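Local coordinates for vacuolar aminopeptidase 1 (Saccharomyces cerevisiae, PDB 5JGF), which removes amino acids, preferably neutral or hydrophobic ones, from the N-termini of peptides and proteins as a zinc-dependent dodecameric vacuolar enzyme, at residues K83-I88 and H332-N337; S208-K213 and I234-D239. All blocks are in the same frame, centred on the assembly; numbering follows the deposited sequence.

Contact 1 (K83-I88 and H332-N337)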
ATOM      1  N   LYS D  83       8.063  65.237   7.500  1.00 18.39           N
ATOM      2  CA  LYS D  83       7.189  64.778   8.575  1.00 18.82           C
ATOM      3  C   LYS D  83       6.620  63.389   8.281  1.00 18.05           C
ATOM      4  O   LYS D  83       6.114  62.707   9.178  1.00 16.65           O
ATOM      5  CB  LYS D  83       6.046  65.770   8.782  1.00 19.32           C
ATOM      6  CG  LYS D  83       6.476  67.020   9.538  1.00 21.57           C
ATOM      7  CD  LYS D  83       6.825  66.656  10.970  1.00 24.58           C
ATOM      8  CE  LYS D  83       7.389  67.827  11.741  1.00 28.72           C
ATOM      9  NZ  LYS D  83       7.637  67.437  13.158  1.00 28.31           N
ATOM     10  N   GLY D  84       6.710  62.983   7.019  1.00 17.61           N
ATOM     11  CA  GLY D  84       6.209  61.683   6.614  1.00 17.96           C
ATOM     12  C   GLY D  84       4.711  61.536   6.790  1.00 19.14           C
ATOM     13  O   GLY D  84       3.990  62.521   6.975  1.00 19.21           O
ATOM     14  N   VAL D  85       4.237  60.296   6.728  1.00 17.40           N
ATOM     15  CA  VAL D  85       2.817  60.012   6.879  1.00 15.66           C
ATOM     16  C   VAL D  85       2.615  58.918   7.927  1.00 16.46           C
ATOM     17  O   VAL D  85       3.362  57.939   7.959  1.00 15.75           O
ATOM     18  CB  VAL D  85       2.201  59.538   5.539  1.00 15.90           C
ATOM     19  CG1 VAL D  85       0.700  59.363   5.684  1.00 15.37           C
ATOM     20  CG2 VAL D  85       2.522  60.537   4.434  1.00 15.16           C
ATOM     21  N   GLY D  86       1.620  59.108   8.793  1.00 13.98           N
ATOM     22  CA  GLY D  86       1.302  58.124   9.817  1.00 14.59           C
ATOM     23  C   GLY D  86       0.148  57.328   9.247  1.00 14.42           C
ATOM     24  O   GLY D  86      -0.959  57.851   9.110  1.00 13.11           O
ATOM     25  N   VAL D  87       0.397  56.061   8.927  1.00 14.69           N
ATOM     26  CA  VAL D  87      -0.615  55.223   8.289  1.00 14.31           C
ATOM     27  C   VAL D  87      -1.056  53.957   9.013  1.00 13.67           C
ATOM     28  O   VAL D  87      -0.252  53.281   9.654  1.00 14.82           O
ATOM     29  CB  VAL D  87      -0.113  54.734   6.903  1.00 13.32           C
ATOM     30  CG1 VAL D  87      -1.204  53.928   6.207  1.00 13.13           C
ATOM     31  CG2 VAL D  87       0.339  55.909   6.048  1.00 12.95           C
ATOM     32  N   ILE D  88      -2.342  53.644   8.898  1.00 13.44           N
ATOM     33  CA  ILE D  88      -2.861  52.386   9.419  1.00 14.39           C
ATOM     34  C   ILE D  88      -3.597  51.775   8.235  1.00 13.20           C
ATOM     35  O   ILE D  88      -4.533  52.372   7.696  1.00 12.57           O
ATOM     36  CB  ILE D  88      -3.866  52.529  10.582  1.00 14.11           C
ATOM     37  CG1 ILE D  88      -3.180  53.106  11.820  1.00 15.52           C
ATOM     38  CG2 ILE D  88      -4.421  51.138  10.937  1.00 15.38           C
ATOM     39  CD1 ILE D  88      -4.085  53.168  13.042  1.00 13.44           C
ATOM     40  N   HIS D 332       9.743  60.437  -2.137  1.00 21.01           N
ATOM     41  CA  HIS D 332      10.695  59.472  -1.603  1.00 21.57           C
ATOM     42  C   HIS D 332      11.060  59.897  -0.189  1.00 21.47           C
ATOM     43  O   HIS D 332      11.220  59.063   0.702  1.00 20.18           O
ATOM     44  CB  HIS D 332      11.939  59.404  -2.489  1.00 24.20           C
ATOM     45  CG  HIS D 332      11.670  58.839  -3.848  1.00 26.34           C
ATOM     46  ND1 HIS D 332      11.299  57.526  -4.045  1.00 29.64           N
ATOM     47  CD2 HIS D 332      11.683  59.413  -5.072  1.00 27.54           C
ATOM     48  CE1 HIS D 332      11.095  57.317  -5.334  1.00 29.73           C
ATOM     49  NE2 HIS D 332      11.322  58.447  -5.979  1.00 29.20           N
ATOM     50  N   THR D 333      11.180  61.203   0.017  1.00 20.03           N
ATOM     51  CA  THR D 333      11.498  61.724   1.338  1.00 19.07           C
ATOM     52  C   THR D 333      10.304  61.501   2.258  1.00 17.79           C
ATOM     53  O   THR D 333      10.467  61.180   3.433  1.00 16.69           O
ATOM     54  CB  THR D 333      11.826  63.231   1.278  1.00 21.20           C
ATOM     55  OG1 THR D 333      13.076  63.410   0.605  1.00 23.56           O
ATOM     56  CG2 THR D 333      11.915  63.818   2.678  1.00 20.64           C
ATOM     57  N   VAL D 334       9.103  61.665   1.710  1.00 15.81           N
ATOM     58  CA  VAL D 334       7.877  61.473   2.477  1.00 16.61           C
ATOM     59  C   VAL D 334       7.810  60.060   3.059  1.00 15.88           C
ATOM     60  O   VAL D 334       7.673  59.876   4.266  1.00 15.10           O
ATOM     61  CB  VAL D 334       6.628  61.700   1.598  1.00 15.39           C
ATOM     62  CG1 VAL D 334       5.363  61.304   2.364  1.00 15.30           C
ATOM     63  CG2 VAL D 334       6.556  63.164   1.164  1.00 16.73           C
ATOM     64  N   TRP D 335       7.919  59.059   2.193  1.00 15.55           N
ATOM     65  CA  TRP D 335       7.843  57.677   2.641  1.00 15.88           C
ATOM     66  C   TRP D 335       9.017  57.249   3.511  1.00 16.39           C
ATOM     67  O   TRP D 335       8.847  56.451   4.433  1.00 14.31           O
ATOM     68  CB  TRP D 335       7.682  56.752   1.432  1.00 16.47           C
ATOM     69  CG  TRP D 335       6.328  56.912   0.796  1.00 18.34           C
ATOM     70  CD1 TRP D 335       6.059  57.320  -0.480  1.00 17.37           C
ATOM     71  CD2 TRP D 335       5.058  56.707   1.430  1.00 18.17           C
ATOM     72  NE1 TRP D 335       4.699  57.387  -0.678  1.00 17.50           N
ATOM     73  CE2 TRP D 335       4.061  57.017   0.478  1.00 19.64           C
ATOM     74  CE3 TRP D 335       4.666  56.295   2.711  1.00 18.72           C
ATOM     75  CZ2 TRP D 335       2.695  56.928   0.767  1.00 19.18           C
ATOM     76  CZ3 TRP D 335       3.306  56.205   2.999  1.00 20.41           C
ATOM     77  CH2 TRP D 335       2.338  56.523   2.029  1.00 19.73           C
ATOM     78  N   ALA D 336      10.203  57.788   3.242  1.00 15.44           N
ATOM     79  CA  ALA D 336      11.368  57.435   4.044  1.00 16.50           C
ATOM     80  C   ALA D 336      11.135  57.855   5.493  1.00 17.07           C
ATOM     81  O   ALA D 336      11.687  57.257   6.418  1.00 17.13           O
ATOM     82  CB  ALA D 336      12.619  58.111   3.490  1.00 16.97           C
ATOM     83  N   ASN D 337      10.302  58.873   5.688  1.00 14.61           N
ATOM     84  CA  ASN D 337      10.002  59.377   7.026  1.00 16.10           C
ATOM     85  C   ASN D 337       8.647  58.926   7.564  1.00 15.98           C
ATOM     86  O   ASN D 337       8.180  59.446   8.573  1.00 15.17           O
ATOM     87  CB  ASN D 337      10.045  60.911   7.027  1.00 17.01           C
ATOM     88  CG  ASN D 337      11.456  61.456   6.951  1.00 18.23           C
ATOM     89  OD1 ASN D 337      12.214  61.383   7.921  1.00 17.01           O
ATOM     90  ND2 ASN D 337      11.821  62.000   5.794  1.00 17.50           N
TER

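Contact 2 (S208-K213 and I234-D239)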
ATOM      1  N   SER D 208     -36.004  43.121 -17.530  1.00 30.82           N
ATOM      2  CA  SER D 208     -34.752  43.228 -16.793  1.00 29.29           C
ATOM      3  C   SER D 208     -33.644  42.402 -17.428  1.00 27.09           C
ATOM      4  O   SER D 208     -33.863  41.265 -17.836  1.00 27.44           O
ATOM      5  CB  SER D 208     -34.941  42.767 -15.345  1.00 29.57           C
ATOM      6  OG  SER D 208     -33.692  42.696 -14.671  1.00 29.26           O
ATOM      7  N   PRO D 209     -32.439  42.975 -17.536  1.00 27.16           N
ATOM      8  CA  PRO D 209     -31.317  42.241 -18.124  1.00 27.20           C
ATOM      9  C   PRO D 209     -31.000  41.019 -17.263  1.00 26.46           C
ATOM     10  O   PRO D 209     -30.285  40.113 -17.688  1.00 27.00           O
ATOM     11  CB  PRO D 209     -30.186  43.267 -18.099  1.00 28.51           C
ATOM     12  CG  PRO D 209     -30.913  44.566 -18.282  1.00 28.44           C
ATOM     13  CD  PRO D 209     -32.100  44.398 -17.356  1.00 27.56           C
ATOM     14  N   LEU D 210     -31.544  41.002 -16.049  1.00 24.66           N
ATOM     15  CA  LEU D 210     -31.310  39.895 -15.129  1.00 24.08           C
ATOM     16  C   LEU D 210     -32.376  38.810 -15.162  1.00 23.95           C
ATOM     17  O   LEU D 210     -32.222  37.772 -14.516  1.00 22.00           O
ATOM     18  CB  LEU D 210     -31.166  40.415 -13.697  1.00 22.89           C
ATOM     19  CG  LEU D 210     -29.921  41.264 -13.428  1.00 22.91           C
ATOM     20  CD1 LEU D 210     -29.867  41.646 -11.962  1.00 22.07           C
ATOM     21  CD2 LEU D 210     -28.675  40.485 -13.822  1.00 23.18           C
ATOM     22  N   PHE D 211     -33.462  39.032 -15.894  1.00 23.60           N
ATOM     23  CA  PHE D 211     -34.495  38.007 -15.947  1.00 25.44           C
ATOM     24  C   PHE D 211     -33.898  36.722 -16.506  1.00 25.55           C
ATOM     25  O   PHE D 211     -33.229  36.735 -17.537  1.00 25.80           O
ATOM     26  CB  PHE D 211     -35.678  38.442 -16.811  1.00 27.35           C
ATOM     27  CG  PHE D 211     -36.739  37.387 -16.938  1.00 29.14           C
ATOM     28  CD1 PHE D 211     -36.757  36.525 -18.030  1.00 29.69           C
ATOM     29  CD2 PHE D 211     -37.682  37.211 -15.932  1.00 30.38           C
ATOM     30  CE1 PHE D 211     -37.697  35.501 -18.115  1.00 29.93           C
ATOM     31  CE2 PHE D 211     -38.626  36.187 -16.007  1.00 29.95           C
ATOM     32  CZ  PHE D 211     -38.632  35.331 -17.100  1.00 30.98           C
ATOM     33  N   GLY D 212     -34.136  35.614 -15.816  1.00 26.79           N
ATOM     34  CA  GLY D 212     -33.603  34.345 -16.268  1.00 27.21           C
ATOM     35  C   GLY D 212     -32.261  34.021 -15.640  1.00 26.92           C
ATOM     36  O   GLY D 212     -31.896  32.850 -15.533  1.00 27.99           O
ATOM     37  N   LYS D 213     -31.524  35.048 -15.218  1.00 24.52           N
ATOM     38  CA  LYS D 213     -30.216  34.842 -14.600  1.00 23.25           C
ATOM     39  C   LYS D 213     -30.347  34.515 -13.114  1.00 21.82           C
ATOM     40  O   LYS D 213     -29.451  33.922 -12.513  1.00 19.53           O
ATOM     41  CB  LYS D 213     -29.338  36.083 -14.780  1.00 25.40           C
ATOM     42  CG  LYS D 213     -28.907  36.340 -16.217  1.00 28.70           C
ATOM     43  CD  LYS D 213     -27.865  37.446 -16.280  1.00 33.58           C
ATOM     44  CE  LYS D 213     -27.285  37.599 -17.682  1.00 37.10           C
ATOM     45  NZ  LYS D 213     -28.327  37.930 -18.692  1.00 40.55           N
ATOM     46  N   ILE D 234     -30.189  45.785 -13.278  1.00 23.93           N
ATOM     47  CA  ILE D 234     -29.241  45.486 -14.356  1.00 24.15           C
ATOM     48  C   ILE D 234     -28.130  44.513 -13.963  1.00 22.14           C
ATOM     49  O   ILE D 234     -27.679  43.722 -14.790  1.00 22.38           O
ATOM     50  CB  ILE D 234     -28.594  46.781 -14.909  1.00 27.03           C
ATOM     51  CG1 ILE D 234     -29.476  47.357 -16.013  1.00 29.12           C
ATOM     52  CG2 ILE D 234     -27.206  46.504 -15.462  1.00 29.60           C
ATOM     53  CD1 ILE D 234     -30.235  48.561 -15.586  1.00 31.66           C
ATOM     54  N   GLN D 235     -27.679  44.588 -12.714  1.00 20.89           N
ATOM     55  CA  GLN D 235     -26.630  43.699 -12.210  1.00 20.36           C
ATOM     56  C   GLN D 235     -26.598  43.722 -10.689  1.00 20.41           C
ATOM     57  O   GLN D 235     -27.218  44.576 -10.058  1.00 19.72           O
ATOM     58  CB  GLN D 235     -25.249  44.110 -12.739  1.00 19.37           C
ATOM     59  CG  GLN D 235     -24.738  43.271 -13.910  1.00 19.21           C
ATOM     60  CD  GLN D 235     -24.834  41.777 -13.645  1.00 21.28           C
ATOM     61  OE1 GLN D 235     -24.769  41.332 -12.496  1.00 21.12           O
ATOM     62  NE2 GLN D 235     -24.979  40.992 -14.707  1.00 20.26           N
ATOM     63  N   MET D 236     -25.879  42.772 -10.101  1.00 18.17           N
ATOM     64  CA  MET D 236     -25.772  42.715  -8.652  1.00 18.44           C
ATOM     65  C   MET D 236     -24.567  41.920  -8.179  1.00 17.28           C
ATOM     66  O   MET D 236     -24.072  41.036  -8.876  1.00 16.69           O
ATOM     67  CB  MET D 236     -27.054  42.142  -8.042  1.00 22.31           C
ATOM     68  CG  MET D 236     -27.583  40.905  -8.726  1.00 24.90           C
ATOM     69  SD  MET D 236     -29.170  40.371  -8.028  1.00 32.54           S
ATOM     70  CE  MET D 236     -28.783  38.667  -7.716  1.00 27.35           C
ATOM     71  N   ASP D 237     -24.093  42.273  -6.991  1.00 15.69           N
ATOM     72  CA  ASP D 237     -22.949  41.633  -6.351  1.00 15.53           C
ATOM     73  C   ASP D 237     -23.442  41.378  -4.932  1.00 14.20           C
ATOM     74  O   ASP D 237     -23.333  42.243  -4.064  1.00 14.85           O
ATOM     75  CB  ASP D 237     -21.752  42.591  -6.344  1.00 15.82           C
ATOM     76  CG  ASP D 237     -20.509  41.983  -5.716  1.00 17.39           C
ATOM     77  OD1 ASP D 237     -20.584  40.845  -5.206  1.00 16.13           O
ATOM     78  OD2 ASP D 237     -19.452  42.654  -5.726  1.00 17.07           O
ATOM     79  N   LEU D 238     -24.001  40.191  -4.711  1.00 13.75           N
ATOM     80  CA  LEU D 238     -24.553  39.834  -3.408  1.00 13.11           C
ATOM     81  C   LEU D 238     -23.787  38.722  -2.699  1.00 14.32           C
ATOM     82  O   LEU D 238     -23.238  37.826  -3.343  1.00 13.97           O
ATOM     83  CB  LEU D 238     -26.018  39.405  -3.564  1.00 13.96           C
ATOM     84  CG  LEU D 238     -26.943  40.376  -4.311  1.00 16.46           C
ATOM     85  CD1 LEU D 238     -28.362  39.809  -4.354  1.00 16.98           C
ATOM     86  CD2 LEU D 238     -26.930  41.733  -3.619  1.00 13.18           C
ATOM     87  N   ASP D 239     -23.765  38.801  -1.369  1.00 11.99           N
ATOM     88  CA  ASP D 239     -23.105  37.822  -0.506  1.00 13.72           C
ATOM     89  C   ASP D 239     -24.171  37.069   0.272  1.00 14.94           C
ATOM     90  O   ASP D 239     -25.315  37.515   0.382  1.00 14.02           O
ATOM     91  CB  ASP D 239     -22.269  38.477   0.603  1.00 15.52           C
ATOM     92  CG  ASP D 239     -21.098  39.279   0.104  1.00 16.32           C
ATOM     93  OD1 ASP D 239     -20.396  39.822   0.982  1.00 18.86           O
ATOM     94  OD2 ASP D 239     -20.867  39.371  -1.114  1.00 17.33           O
TER

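Contact 1 (K83-I88 and H332-N337)
Val85 sets its CG2 anti to its own carbonyl carbon, while Val334 has CG1 anti to the backbone N, and these two methyls meet at 3.6 Å with the side chains slanting across each other. Trp335 leaves the helix facing away from 83-88, but with chi1 near -70° its indole swings back, and the six-membered ring reaches toward Val85 and Val87. There Trp335 CZ3 lies 4.3 Å from Val87 CG2, which comes in at the ring edge; Val85 CB meets the same CZ3 obliquely. Val85 and Val87, alternate residues on one side of the chain, thus meet Val334 and Trp335, neighbours on the helix, and Leu313 and Val317 of helix 312-324 pack against the group. The setting is the alpha/beta core of a zinc exopeptidase of the M18 family: strand 86-91 lies next to strand 339-347, running parallel to it in the mixed sheet, and helix 331-336 leads directly into that neighbour, so the contact packs a helix end against the strand beside which its own chain continues. Where the helix stops, Gly84 slips beneath the last carbonyls, its CA 3.3 Å from Val334 O and 3.6 Å from Asn337 O, the second a nearly straight CA-H...O contact (169° at the hydrogen). Any side chain at Gly84 would collide with Asn337 O, and its positive phi also suits glycine. Asn337, the first residue to leave the helical conformation, turns its amide back so that Asn337 ND2 donates to Thr333 O at 2.8 Å, the donor tilted from the carbonyl plane. The same ND2 also bonds to Lys47 O of a neighbouring subunit, while Ser338 OG links Val85 N with Val334 O.

Contact 2 (S208-K213 and I234-D239)
Residues 208-211 form a type I beta turn, closed by Phe211 N to Ser208 O at 3.0 Å, and it lies against the beginning of segment 234-239, part of strand 233-242, with no hydrogen bond between the two segments. Leu210 carries most of the contact. Leu210 CG, anti to the carbonyl carbon (chi1 -67°), sits over the Ile234 peptide and parts the two methyls: CD2 rests 3.5 Å from Ile234 O and also touches the amide end of Gln235, whereas CD1 lies above Gln235 N and reaches Met236 CG at 4.0 Å. Beside it, Pro209 brings its ring corner CG obliquely to Ile234 CG1, 3.9 Å away. Cutting Leu210 back to an alanine is likely to open a gap over the Ile234-Gln235 peptide and leave Met236 CG without its methyl neighbour. The Gln235 chain bends at chi2, bringing OE1 back to accept from Met236 N at 3.0 Å, while NE2 bonds to Glu390 of a neighbouring subunit. Within the loop, Lys213 NZ approaches Pro209 O almost straight on (C=O...N 176°), a bond of 3.1 Å that ties the end of the segment back to the turn. Beneath this loop Ile234 and Gln235 both face Leu139 of strand 132-140, a classic beta bulge in an antiparallel sheet.

The two contacts illustrate how one chain can pack two distant sheets independently. Their centres lie 43 Å apart, on opposite sides of the centre of the chain, and their nearest atoms are still about 21 Å from each other. In sequence, however, contact 2 is nested within the long loop closed by contact 1. Contact 1 belongs to the mixed sheet and contact 2 to the six-stranded antiparallel one. Neither touches the zinc site, but strand 86-91, which begins in contact 1, ends at the zinc ligand His91, and strand 339-347, alongside it, carries the ligand Asp344. Both contacts also reach neighbouring subunits of the dodecamer.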